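Local coordinates for protein light Chain (Clostridium botulinum, PDB 6BVD) that acts as the zinc metalloprotease of a mosaic botulinum neurotoxin and probably cleaves a neuronal SNARE protein, as other light chains do, at residues A[26-31]-A[133-138]; A[86-91]-A[198-203]; A[107-112]-A[349-354]; A[299-304]-A[315-320]. All coordinates share one frame; numbering follows the deposited sequence.

Contact 1 (A[26-31]-A[133-138]); sequences PPYYET and NNRTVS
The guanidinium of Arg135 has the ring of Tyr28 over one face and the carboxylate of Glu30 at its edge. Tyr28 CD1 lies 3.5 Å above the guanidinium plane, over its centre. The two planes are 55° apart, so this is no parallel stack: the rim of the ring is turned down onto the guanidinium. Tyr28 is in a type II beta turn from Pro26 to Tyr29, in the loop between strands 21-24 and 36-40. Arg135 comes from the loop that leads into strand 138-142. Strands 21-24 and 138-142 are neighbours in the large mixed sheet, and the contact joins the loops beside them.

Arg135 grips Glu30 side-on in a salt bridge. Its NE donates to Glu30 OE2 at 3.1 Å, and its NH2 donates to Glu30 OE1 at 3.3 Å. Both Glu30 oxygens lie close to the guanidinium plane, whereas NE and NH2 approach from above the carboxylate plane. A bend in the arginine chain at chi3 (80°) turns this edge to the acid. NH1 donates to the carbonyl of Ile173, and the backbone N of Ile173 donates to Tyr28 OH. Both loops are thus tied to the same third residue. Pro27 CB packs 4.0 Å from Arg135 O. Glu30 OE2 also takes the backbone N of Tyr28 at 2.9 Å, from the carboxylate face opposite to Arg135 NE.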
# COMPACT_ATOMS: atom_id res chain seq x y z
N PRO A 26 -10.20 10.70 -27.79
CA PRO A 26 -8.83 11.19 -27.60
C PRO A 26 -8.29 11.96 -28.82
O PRO A 26 -8.91 11.92 -29.89
CB PRO A 26 -8.02 9.90 -27.26
CG PRO A 26 -8.86 8.76 -27.62
CD PRO A 26 -10.28 9.24 -27.92
N PRO A 27 -7.18 12.70 -28.65
CA PRO A 27 -6.65 13.48 -29.78
C PRO A 27 -6.41 12.59 -31.00
O PRO A 27 -5.99 11.43 -30.83
CB PRO A 27 -5.33 14.08 -29.23
CG PRO A 27 -5.10 13.40 -27.94
CD PRO A 27 -6.39 12.89 -27.42
N TYR A 28 -6.74 13.13 -32.17
CA TYR A 28 -6.67 12.49 -33.49
C TYR A 28 -7.90 11.59 -33.80
O TYR A 28 -8.03 11.08 -34.92
CB TYR A 28 -5.37 11.66 -33.66
CG TYR A 28 -4.09 12.45 -33.44
CD1 TYR A 28 -3.90 13.67 -34.06
CD2 TYR A 28 -3.09 11.97 -32.59
CE1 TYR A 28 -2.71 14.40 -33.87
CE2 TYR A 28 -1.92 12.69 -32.38
CZ TYR A 28 -1.74 13.91 -33.01
OH TYR A 28 -0.58 14.63 -32.82
N TYR A 29 -8.84 11.44 -32.85
CA TYR A 29 -10.04 10.63 -33.10
C TYR A 29 -11.28 11.53 -33.39
O TYR A 29 -12.44 11.08 -33.33
CB TYR A 29 -10.32 9.68 -31.92
CG TYR A 29 -9.37 8.47 -31.87
CD1 TYR A 29 -9.63 7.33 -32.61
CD2 TYR A 29 -8.20 8.50 -31.08
CE1 TYR A 29 -8.76 6.24 -32.61
CE2 TYR A 29 -7.34 7.40 -31.05
CZ TYR A 29 -7.63 6.28 -31.80
OH TYR A 29 -6.80 5.19 -31.78
N GLU A 30 -11.02 12.79 -33.69
CA GLU A 30 -12.09 13.77 -33.83
C GLU A 30 -13.00 13.46 -35.04
O GLU A 30 -14.21 13.43 -34.91
CB GLU A 30 -11.52 15.19 -33.98
CG GLU A 30 -10.65 15.69 -32.84
CD GLU A 30 -9.19 15.27 -32.98
OE1 GLU A 30 -8.82 14.77 -34.06
OE2 GLU A 30 -8.41 15.47 -32.02
N THR A 31 -12.41 13.17 -36.19
CA THR A 31 -13.20 12.98 -37.41
C THR A 31 -13.97 11.68 -37.35
O THR A 31 -15.15 11.63 -37.72
CB THR A 31 -12.32 13.01 -38.66
OG1 THR A 31 -11.78 14.32 -38.78
CG2 THR A 31 -13.14 12.71 -39.92
N ASN A 133 -9.98 25.67 -27.76
CA ASN A 133 -10.78 24.80 -28.61
C ASN A 133 -9.98 24.09 -29.69
O ASN A 133 -10.27 24.21 -30.89
CB ASN A 133 -11.92 25.59 -29.26
CG ASN A 133 -11.42 26.79 -30.03
OD1 ASN A 133 -10.33 27.31 -29.79
ND2 ASN A 133 -12.23 27.25 -30.98
N ASN A 134 -8.91 23.40 -29.29
CA ASN A 134 -8.25 22.50 -30.22
C ASN A 134 -7.59 21.32 -29.47
O ASN A 134 -7.52 21.31 -28.22
CB ASN A 134 -7.24 23.26 -31.09
CG ASN A 134 -6.08 23.83 -30.30
OD1 ASN A 134 -5.29 23.08 -29.74
ND2 ASN A 134 -5.93 25.16 -30.32
N ARG A 135 -7.13 20.33 -30.23
CA ARG A 135 -6.79 19.02 -29.68
C ARG A 135 -5.52 19.01 -28.85
O ARG A 135 -5.25 17.99 -28.18
CB ARG A 135 -6.65 17.99 -30.78
CG ARG A 135 -5.48 18.23 -31.68
CD ARG A 135 -5.06 16.94 -32.32
NE ARG A 135 -5.93 16.62 -33.45
CZ ARG A 135 -5.56 16.70 -34.73
NH1 ARG A 135 -4.37 17.18 -35.08
NH2 ARG A 135 -6.44 16.39 -35.67
N THR A 136 -4.77 20.10 -28.84
CA THR A 136 -3.56 20.14 -27.98
C THR A 136 -3.83 20.49 -26.52
O THR A 136 -2.93 20.31 -25.69
CB THR A 136 -2.51 21.15 -28.49
OG1 THR A 136 -3.03 22.49 -28.49
CG2 THR A 136 -1.97 20.77 -29.92
N VAL A 137 -5.03 21.00 -26.20
CA VAL A 137 -5.35 21.44 -24.85
C VAL A 137 -6.69 20.87 -24.30
O VAL A 137 -6.87 20.78 -23.11
CB VAL A 137 -5.39 22.99 -24.75
CG1 VAL A 137 -3.99 23.55 -24.91
CG2 VAL A 137 -6.38 23.62 -25.79
N SER A 138 -7.61 20.45 -25.17
CA SER A 138 -8.84 19.86 -24.64
C SER A 138 -9.37 18.75 -25.54
O SER A 138 -8.89 18.55 -26.66
CB SER A 138 -9.89 20.98 -24.44
OG SER A 138 -10.27 21.48 -25.70

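Contact 2 (A[86-91]-A[198-203]); sequences KNKYLQ and SPEYAT
Lys88 and Glu200 form the charged part of this contact. Lys88 NZ donates to Glu200 OE2 at 3.1 Å, a salt bridge in which the amine comes in nearly along the C-O axis of the acceptor. The lysine CG is anti to its own N (chi1 -167°), and the rest of the chain is extended, which carries the amine across to the glutamate. Lys88 CE also passes close to the acid, 3.4 Å from Glu200 OE2. The other oxygen, Glu200 OE1, is hydrogen-bonded to Tyr79 OH. The carboxylate is therefore held at both oxygens, which should limit its rotation.

One water adds to the polar group. It lies 2.9 Å from Glu200 OE1, and its link to Lys88 NZ is long and weak.

The contact joins two parts of the protease fold. Lys88 and Tyr89 are on helix 83-100. Pro199 and Glu200 are in a type I beta turn from Ser198 to Tyr201, just as strand 201-208 of the five-stranded antiparallel sheet begins. Strand 373-377 of the same sheet adds Tyr377, which touches both Lys88 and Glu200.

The apolar part is Tyr89 against Pro199. Pro199 CD approaches the ring obliquely, 3.6 Å from Tyr89 CE1, and the two side chains cross at about a right angle. Ile92, Met93 and Leu96 of the same helix also pack on the proline. Tyr89 OH is hydrogen-bonded to the carbonyl of Phe197, so the tyrosine holds the chain just before the turn as well.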
# COMPACT_ATOMS: atom_id res chain seq x y z
N LYS A 86 -7.74 -6.08 -19.30
CA LYS A 86 -7.73 -4.62 -19.19
C LYS A 86 -7.83 -4.21 -17.71
O LYS A 86 -7.18 -3.25 -17.25
CB LYS A 86 -8.89 -4.00 -20.01
CG LYS A 86 -8.75 -4.28 -21.50
CD LYS A 86 -9.87 -3.52 -22.28
CE LYS A 86 -9.78 -3.66 -23.80
NZ LYS A 86 -10.20 -4.98 -24.32
N ASN A 87 -8.63 -4.96 -16.95
CA ASN A 87 -8.78 -4.66 -15.53
C ASN A 87 -7.48 -4.95 -14.78
O ASN A 87 -7.10 -4.21 -13.88
CB ASN A 87 -9.93 -5.46 -14.93
CG ASN A 87 -10.14 -5.14 -13.46
OD1 ASN A 87 -10.52 -4.03 -13.11
ND2 ASN A 87 -9.84 -6.10 -12.60
N LYS A 88 -6.80 -6.02 -15.16
CA LYS A 88 -5.54 -6.36 -14.53
C LYS A 88 -4.53 -5.22 -14.76
O LYS A 88 -3.88 -4.78 -13.82
CB LYS A 88 -5.00 -7.69 -15.06
CG LYS A 88 -3.85 -8.23 -14.22
CD LYS A 88 -3.08 -9.33 -14.93
CE LYS A 88 -1.95 -9.85 -14.05
NZ LYS A 88 -1.19 -10.93 -14.74
N TYR A 89 -4.47 -4.74 -16.01
CA TYR A 89 -3.62 -3.62 -16.41
C TYR A 89 -3.93 -2.37 -15.56
O TYR A 89 -3.03 -1.67 -15.09
CB TYR A 89 -3.81 -3.31 -17.95
CG TYR A 89 -3.00 -2.16 -18.45
CD1 TYR A 89 -1.82 -2.36 -19.17
CD2 TYR A 89 -3.43 -0.84 -18.23
CE1 TYR A 89 -1.06 -1.29 -19.62
CE2 TYR A 89 -2.70 0.23 -18.69
CZ TYR A 89 -1.52 0.00 -19.39
OH TYR A 89 -0.82 1.09 -19.83
N LEU A 90 -5.22 -2.06 -15.40
CA LEU A 90 -5.63 -0.95 -14.55
C LEU A 90 -5.11 -1.13 -13.10
O LEU A 90 -4.61 -0.20 -12.51
CB LEU A 90 -7.14 -0.85 -14.50
CG LEU A 90 -7.84 -0.14 -15.64
CD1 LEU A 90 -9.34 0.06 -15.27
CD2 LEU A 90 -7.16 1.19 -15.94
N GLN A 91 -5.27 -2.32 -12.53
CA GLN A 91 -4.84 -2.51 -11.13
C GLN A 91 -3.33 -2.38 -10.95
O GLN A 91 -2.85 -1.97 -9.89
CB GLN A 91 -5.31 -3.86 -10.59
CG GLN A 91 -6.79 -4.10 -10.76
CD GLN A 91 -7.66 -2.95 -10.29
OE1 GLN A 91 -7.51 -2.47 -9.17
NE2 GLN A 91 -8.59 -2.51 -11.15
N SER A 198 3.72 -0.30 -20.83
CA SER A 198 3.51 -1.73 -20.73
C SER A 198 4.24 -2.24 -19.47
O SER A 198 5.42 -2.58 -19.55
CB SER A 198 4.05 -2.41 -22.00
OG SER A 198 3.74 -3.78 -22.08
N PRO A 199 3.55 -2.25 -18.31
CA PRO A 199 4.21 -2.57 -17.03
C PRO A 199 4.63 -4.03 -16.84
O PRO A 199 5.52 -4.31 -16.03
CB PRO A 199 3.15 -2.20 -15.98
CG PRO A 199 1.85 -2.39 -16.70
CD PRO A 199 2.12 -1.92 -18.13
N GLU A 200 3.99 -4.96 -17.55
CA GLU A 200 4.25 -6.38 -17.37
C GLU A 200 5.39 -6.96 -18.21
O GLU A 200 5.71 -8.13 -18.05
CB GLU A 200 2.99 -7.18 -17.67
CG GLU A 200 1.83 -6.87 -16.71
CD GLU A 200 0.67 -7.81 -16.90
OE1 GLU A 200 -0.06 -7.69 -17.91
OE2 GLU A 200 0.51 -8.71 -16.06
N TYR A 201 5.98 -6.18 -19.10
CA TYR A 201 7.09 -6.66 -19.96
C TYR A 201 8.30 -5.76 -19.74
O TYR A 201 8.20 -4.54 -19.85
CB TYR A 201 6.67 -6.72 -21.43
CG TYR A 201 5.61 -7.79 -21.68
CD1 TYR A 201 5.97 -9.10 -22.03
CD2 TYR A 201 4.26 -7.51 -21.50
CE1 TYR A 201 5.01 -10.08 -22.22
CE2 TYR A 201 3.29 -8.48 -21.69
CZ TYR A 201 3.67 -9.76 -22.05
OH TYR A 201 2.70 -10.72 -22.23
N ALA A 202 9.43 -6.35 -19.37
CA ALA A 202 10.55 -5.59 -18.86
C ALA A 202 11.86 -6.17 -19.37
O ALA A 202 11.90 -7.31 -19.82
CB ALA A 202 10.54 -5.61 -17.36
N THR A 203 12.92 -5.38 -19.30
CA THR A 203 14.24 -5.90 -19.59
C THR A 203 15.05 -5.86 -18.30
O THR A 203 14.64 -5.25 -17.32
CB THR A 203 14.95 -5.08 -20.70
OG1 THR A 203 14.99 -3.69 -20.34
CG2 THR A 203 14.20 -5.23 -22.03
O HOH W 1 -1.00 -10.46 -18.17

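Contact 3 (A[107-112]-A[349-354]); sequences QILLEE and YSFTEF
Phe351 carries its side of this contact, with its ring set against Ile108, Leu109 and Glu112 of helix 104-115. Phe351 belongs to the linker between helices 338-348 and 353-360, just before Thr352, the N-cap residue of the second helix. The spacing of 108, 109 and 112 makes one side of helix 104-115 in this zinc protease fold. From CB, which points toward that helix, the side chain leaves with CG anti to its carbonyl carbon (chi1 -59°), and this sends the ring across.

CD1 comes first, 4.1 Å from Leu109 CD1. CE1 goes deeper and reaches the helix backbone, 3.8 Å from Leu109 CA. The far end, CZ, meets two side chains. Ile108 CG2 is at the ring edge, 4.0 Å from Phe351 CZ. Glu112 CG comes in obliquely, 3.9 Å from Phe351 CZ. CE2 returns along the glutamate, with Glu112 CG again its neighbour.

Glu112 meets the ring with its aliphatic part. Its carboxylate is occupied by Tyr238 OH and by a salt bridge to Lys347. Leu234, from the helix 222-237 that supplies zinc ligands His228 and His232, touches both Glu112 and Phe351. Within its own linker, Phe351 has Ser350 OG over one ring face, 3.8 Å above the plane and offset toward the rim.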
# COMPACT_ATOMS: atom_id res chain seq x y z
N GLN A 107 6.44 11.92 -4.94
CA GLN A 107 5.27 12.75 -4.68
C GLN A 107 5.41 14.09 -5.39
O GLN A 107 4.46 14.61 -5.99
CB GLN A 107 5.08 12.96 -3.17
CG GLN A 107 4.63 11.71 -2.44
CD GLN A 107 4.78 11.81 -0.92
OE1 GLN A 107 5.12 12.86 -0.37
NE2 GLN A 107 4.52 10.71 -0.24
N ILE A 108 6.62 14.63 -5.35
CA ILE A 108 6.92 15.90 -5.97
C ILE A 108 6.77 15.75 -7.51
O ILE A 108 6.20 16.63 -8.18
CB ILE A 108 8.35 16.41 -5.61
CG1 ILE A 108 8.55 16.54 -4.10
CG2 ILE A 108 8.60 17.76 -6.24
CD1 ILE A 108 7.67 17.54 -3.46
N LEU A 109 7.28 14.65 -8.07
CA LEU A 109 7.07 14.37 -9.52
C LEU A 109 5.57 14.36 -9.92
O LEU A 109 5.15 15.01 -10.89
CB LEU A 109 7.69 13.04 -9.89
CG LEU A 109 7.42 12.57 -11.34
CD1 LEU A 109 7.97 13.58 -12.35
CD2 LEU A 109 8.10 11.23 -11.54
N LEU A 110 4.75 13.64 -9.16
CA LEU A 110 3.32 13.57 -9.49
C LEU A 110 2.59 14.91 -9.35
O LEU A 110 1.68 15.20 -10.17
CB LEU A 110 2.63 12.50 -8.66
CG LEU A 110 3.06 11.06 -8.95
CD1 LEU A 110 2.18 10.05 -8.14
CD2 LEU A 110 3.00 10.75 -10.44
N GLU A 111 2.99 15.73 -8.36
CA GLU A 111 2.45 17.11 -8.21
C GLU A 111 2.77 17.99 -9.44
O GLU A 111 1.94 18.80 -9.90
CB GLU A 111 2.98 17.79 -6.93
CG GLU A 111 2.44 17.23 -5.63
CD GLU A 111 3.30 17.55 -4.41
OE1 GLU A 111 4.18 18.44 -4.49
OE2 GLU A 111 3.10 16.90 -3.35
N GLU A 112 3.98 17.83 -9.99
CA GLU A 112 4.31 18.52 -11.23
C GLU A 112 3.46 18.06 -12.39
O GLU A 112 3.00 18.88 -13.17
CB GLU A 112 5.80 18.31 -11.60
CG GLU A 112 6.74 19.08 -10.70
CD GLU A 112 6.75 20.54 -11.04
OE1 GLU A 112 6.36 20.90 -12.15
OE2 GLU A 112 7.15 21.35 -10.19
N TYR A 349 14.91 19.89 -14.75
CA TYR A 349 15.89 18.89 -15.04
C TYR A 349 16.44 18.18 -13.83
O TYR A 349 17.34 17.43 -13.94
CB TYR A 349 16.98 19.39 -15.99
CG TYR A 349 16.39 19.52 -17.34
CD1 TYR A 349 16.30 18.43 -18.18
CD2 TYR A 349 15.84 20.71 -17.74
CE1 TYR A 349 15.72 18.54 -19.41
CE2 TYR A 349 15.25 20.83 -18.97
CZ TYR A 349 15.20 19.74 -19.80
OH TYR A 349 14.61 19.87 -21.02
N SER A 350 15.92 18.51 -12.67
CA SER A 350 16.20 17.78 -11.45
C SER A 350 15.62 16.37 -11.41
O SER A 350 16.09 15.53 -10.72
CB SER A 350 15.82 18.57 -10.22
OG SER A 350 14.46 18.53 -10.00
N PHE A 351 14.54 16.15 -12.12
CA PHE A 351 13.90 14.85 -12.15
C PHE A 351 14.63 13.88 -13.09
O PHE A 351 14.56 14.05 -14.30
CB PHE A 351 12.46 15.00 -12.58
CG PHE A 351 11.67 15.89 -11.65
CD1 PHE A 351 11.14 15.37 -10.50
CD2 PHE A 351 11.47 17.23 -11.95
CE1 PHE A 351 10.38 16.19 -9.61
CE2 PHE A 351 10.73 18.05 -11.10
CZ PHE A 351 10.19 17.52 -9.92
N THR A 352 15.34 12.89 -12.54
CA THR A 352 16.14 11.98 -13.37
C THR A 352 15.95 10.56 -12.90
O THR A 352 15.63 10.35 -11.74
CB THR A 352 17.65 12.34 -13.34
OG1 THR A 352 18.17 12.14 -12.00
CG2 THR A 352 17.87 13.77 -13.74
N GLU A 353 16.18 9.60 -13.79
CA GLU A 353 16.10 8.18 -13.43
C GLU A 353 17.14 7.84 -12.35
O GLU A 353 16.87 7.12 -11.40
CB GLU A 353 16.30 7.31 -14.67
CG GLU A 353 16.33 5.80 -14.40
CD GLU A 353 16.54 4.97 -15.65
OE1 GLU A 353 16.16 5.46 -16.75
OE2 GLU A 353 17.12 3.84 -15.56
N PHE A 354 18.34 8.38 -12.51
CA PHE A 354 19.44 8.16 -11.57
C PHE A 354 19.07 8.61 -10.14
O PHE A 354 19.28 7.87 -9.17
CB PHE A 354 20.70 8.91 -12.04
CG PHE A 354 21.90 8.69 -11.12
CD1 PHE A 354 22.64 7.52 -11.21
CD2 PHE A 354 22.25 9.65 -10.18
CE1 PHE A 354 23.76 7.31 -10.36
CE2 PHE A 354 23.35 9.45 -9.33
CZ PHE A 354 24.11 8.27 -9.42

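Contact 4 (A[299-304]-A[315-320]); sequences SRLNKV and EFKNLY
Lys317 and Val304 run alongside each other, pointing opposite ways, which sets the lysine amine beside the valine carbonyl. Lys317 NZ donates to Val304 O at 2.9 Å. The C=O...N angle is 151°, with the nitrogen tilted 22° from the carbonyl plane. The lysine chain is extended beyond CG (chi2 -176°), so its methylenes run along the apolar groups before the amine reaches the oxygen. Lys317 CE lies 3.9 Å from Val304 CB on the way.

Leu301 crosses Lys317 nearer the base of the lysine. Leu301 CD1 touches Lys317 CG at 3.9 Å. The other branch turns to Tyr320, where Leu301 CD2 is 4.2 Å from Tyr320 CB. The forked leucine thus spans two residues one turn apart on the facing helix.

The contact pairs two successive helices, 280-301 and 313-323, whose connection holds the short strand 306-307. Leu301 belongs to helix 280-301, and Val304 is in the loop that follows. Lys317 and Tyr320 are on helix 313-323. Phe130 of strand 129-130 packs against Leu301, Val304 and Lys317. Tyr334 of strand 334-335 touches Leu301 and Lys317. The ring of Tyr320 meets that of Tyr119, and its hydroxyl bonds to the carbonyl of Pro118.

A water joins the lysine to the backbone of Leu301. It accepts from Lys317 NZ at 2.8 Å and donates to Leu301 O at 2.9 Å.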
# COMPACT_ATOMS: atom_id res chain seq x y z
N SER A 299 5.57 37.81 -22.96
CA SER A 299 5.11 38.88 -23.84
C SER A 299 3.67 38.68 -24.31
O SER A 299 2.88 39.62 -24.38
CB SER A 299 6.06 38.99 -25.04
OG SER A 299 5.77 40.12 -25.82
N ARG A 300 3.35 37.45 -24.65
CA ARG A 300 2.04 37.07 -25.14
C ARG A 300 1.00 37.13 -23.99
O ARG A 300 -0.15 37.51 -24.20
CB ARG A 300 2.11 35.69 -25.78
CG ARG A 300 0.79 35.11 -26.16
CD ARG A 300 0.87 33.63 -26.37
NE ARG A 300 1.40 33.31 -27.68
CZ ARG A 300 0.68 32.86 -28.70
NH1 ARG A 300 -0.64 32.68 -28.59
NH2 ARG A 300 1.29 32.59 -29.84
N LEU A 301 1.42 36.78 -22.78
CA LEU A 301 0.55 36.81 -21.62
C LEU A 301 0.14 38.25 -21.28
O LEU A 301 -0.94 38.49 -20.72
CB LEU A 301 1.24 36.14 -20.40
CG LEU A 301 0.44 35.93 -19.12
CD1 LEU A 301 -0.75 34.97 -19.41
CD2 LEU A 301 1.35 35.32 -18.02
N ASN A 302 0.98 39.22 -21.62
CA ASN A 302 0.64 40.64 -21.40
C ASN A 302 -0.48 41.13 -22.34
O ASN A 302 -1.11 42.17 -22.09
CB ASN A 302 1.86 41.53 -21.57
CG ASN A 302 2.83 41.43 -20.39
OD1 ASN A 302 2.40 41.42 -19.25
ND2 ASN A 302 4.13 41.35 -20.68
N LYS A 303 -0.73 40.36 -23.39
CA LYS A 303 -1.71 40.74 -24.39
C LYS A 303 -3.08 40.07 -24.23
O LYS A 303 -4.04 40.47 -24.89
CB LYS A 303 -1.16 40.43 -25.80
CG LYS A 303 0.13 41.18 -26.14
CD LYS A 303 0.59 40.84 -27.56
CE LYS A 303 1.75 41.72 -28.01
NZ LYS A 303 2.98 41.56 -27.15
N VAL A 304 -3.19 39.06 -23.38
CA VAL A 304 -4.41 38.27 -23.32
C VAL A 304 -5.58 39.07 -22.72
O VAL A 304 -5.45 39.62 -21.63
CB VAL A 304 -4.19 36.97 -22.53
CG1 VAL A 304 -5.53 36.30 -22.21
CG2 VAL A 304 -3.26 36.02 -23.29
N GLU A 315 -7.58 34.04 -13.28
CA GLU A 315 -7.07 32.85 -12.61
C GLU A 315 -6.03 32.09 -13.46
O GLU A 315 -5.02 31.61 -12.94
CB GLU A 315 -8.21 31.91 -12.24
CG GLU A 315 -8.94 32.36 -10.98
CD GLU A 315 -10.07 31.44 -10.55
OE1 GLU A 315 -10.43 30.52 -11.33
OE2 GLU A 315 -10.59 31.64 -9.43
N PHE A 316 -6.27 31.98 -14.77
CA PHE A 316 -5.28 31.32 -15.64
C PHE A 316 -4.02 32.15 -15.77
O PHE A 316 -2.93 31.57 -15.85
CB PHE A 316 -5.84 30.99 -17.04
CG PHE A 316 -6.55 29.66 -17.09
CD1 PHE A 316 -5.91 28.53 -17.55
CD2 PHE A 316 -7.86 29.54 -16.62
CE1 PHE A 316 -6.55 27.30 -17.58
CE2 PHE A 316 -8.51 28.33 -16.64
CZ PHE A 316 -7.85 27.18 -17.12
N LYS A 317 -4.13 33.48 -15.78
CA LYS A 317 -2.92 34.32 -15.78
C LYS A 317 -2.07 34.11 -14.51
O LYS A 317 -0.83 34.12 -14.58
CB LYS A 317 -3.27 35.80 -15.91
CG LYS A 317 -3.77 36.20 -17.30
CD LYS A 317 -4.00 37.70 -17.37
CE LYS A 317 -4.51 38.10 -18.76
NZ LYS A 317 -4.70 39.57 -18.86
N ASN A 318 -2.73 34.00 -13.37
CA ASN A 318 -2.01 33.69 -12.14
C ASN A 318 -1.33 32.34 -12.24
O ASN A 318 -0.19 32.15 -11.81
CB ASN A 318 -2.96 33.69 -10.93
CG ASN A 318 -3.56 35.04 -10.69
OD1 ASN A 318 -3.06 36.05 -11.20
ND2 ASN A 318 -4.64 35.08 -9.91
N LEU A 319 -2.04 31.39 -12.84
CA LEU A 319 -1.50 30.05 -12.98
C LEU A 319 -0.21 30.01 -13.84
O LEU A 319 0.76 29.32 -13.47
CB LEU A 319 -2.57 29.14 -13.54
CG LEU A 319 -2.45 27.65 -13.28
CD1 LEU A 319 -3.84 27.07 -13.44
CD2 LEU A 319 -1.46 27.01 -14.23
N TYR A 320 -0.19 30.74 -14.96
CA TYR A 320 1.01 30.77 -15.84
C TYR A 320 2.13 31.64 -15.25
O TYR A 320 3.32 31.37 -15.47
CB TYR A 320 0.63 31.27 -17.26
CG TYR A 320 -0.32 30.30 -17.93
CD1 TYR A 320 -0.06 28.94 -17.92
CD2 TYR A 320 -1.52 30.74 -18.54
CE1 TYR A 320 -0.93 28.03 -18.45
CE2 TYR A 320 -2.40 29.84 -19.10
CZ TYR A 320 -2.11 28.48 -19.08
OH TYR A 320 -2.98 27.53 -19.63
O HOH W 2 -1.99 40.31 -18.79

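From the N terminus, contact 1 opens in the loop after strand 21-24 and closes just before strand 138-142. Contact 2 opens inside that span, on helix 83-100, and closes at the start of strand 201-208. Contact 3 opens on the next helix, 104-115, and closes before helix 353-360. Contacts 1, 2 and 3 therefore all cross one another. Contact 4 closes a short loop nested within contact 3 and follows contacts 1 and 2 in series. Contact 1 joins loops beside the mixed sheet, contact 2 ties a helix to the antiparallel sheet, contact 3 ties helix 104-115 to the linker before helix 353-360, and contact 4 brings helices 280-301 and 313-323 together. The centres of contacts 2 and 4 are about 40 Å apart.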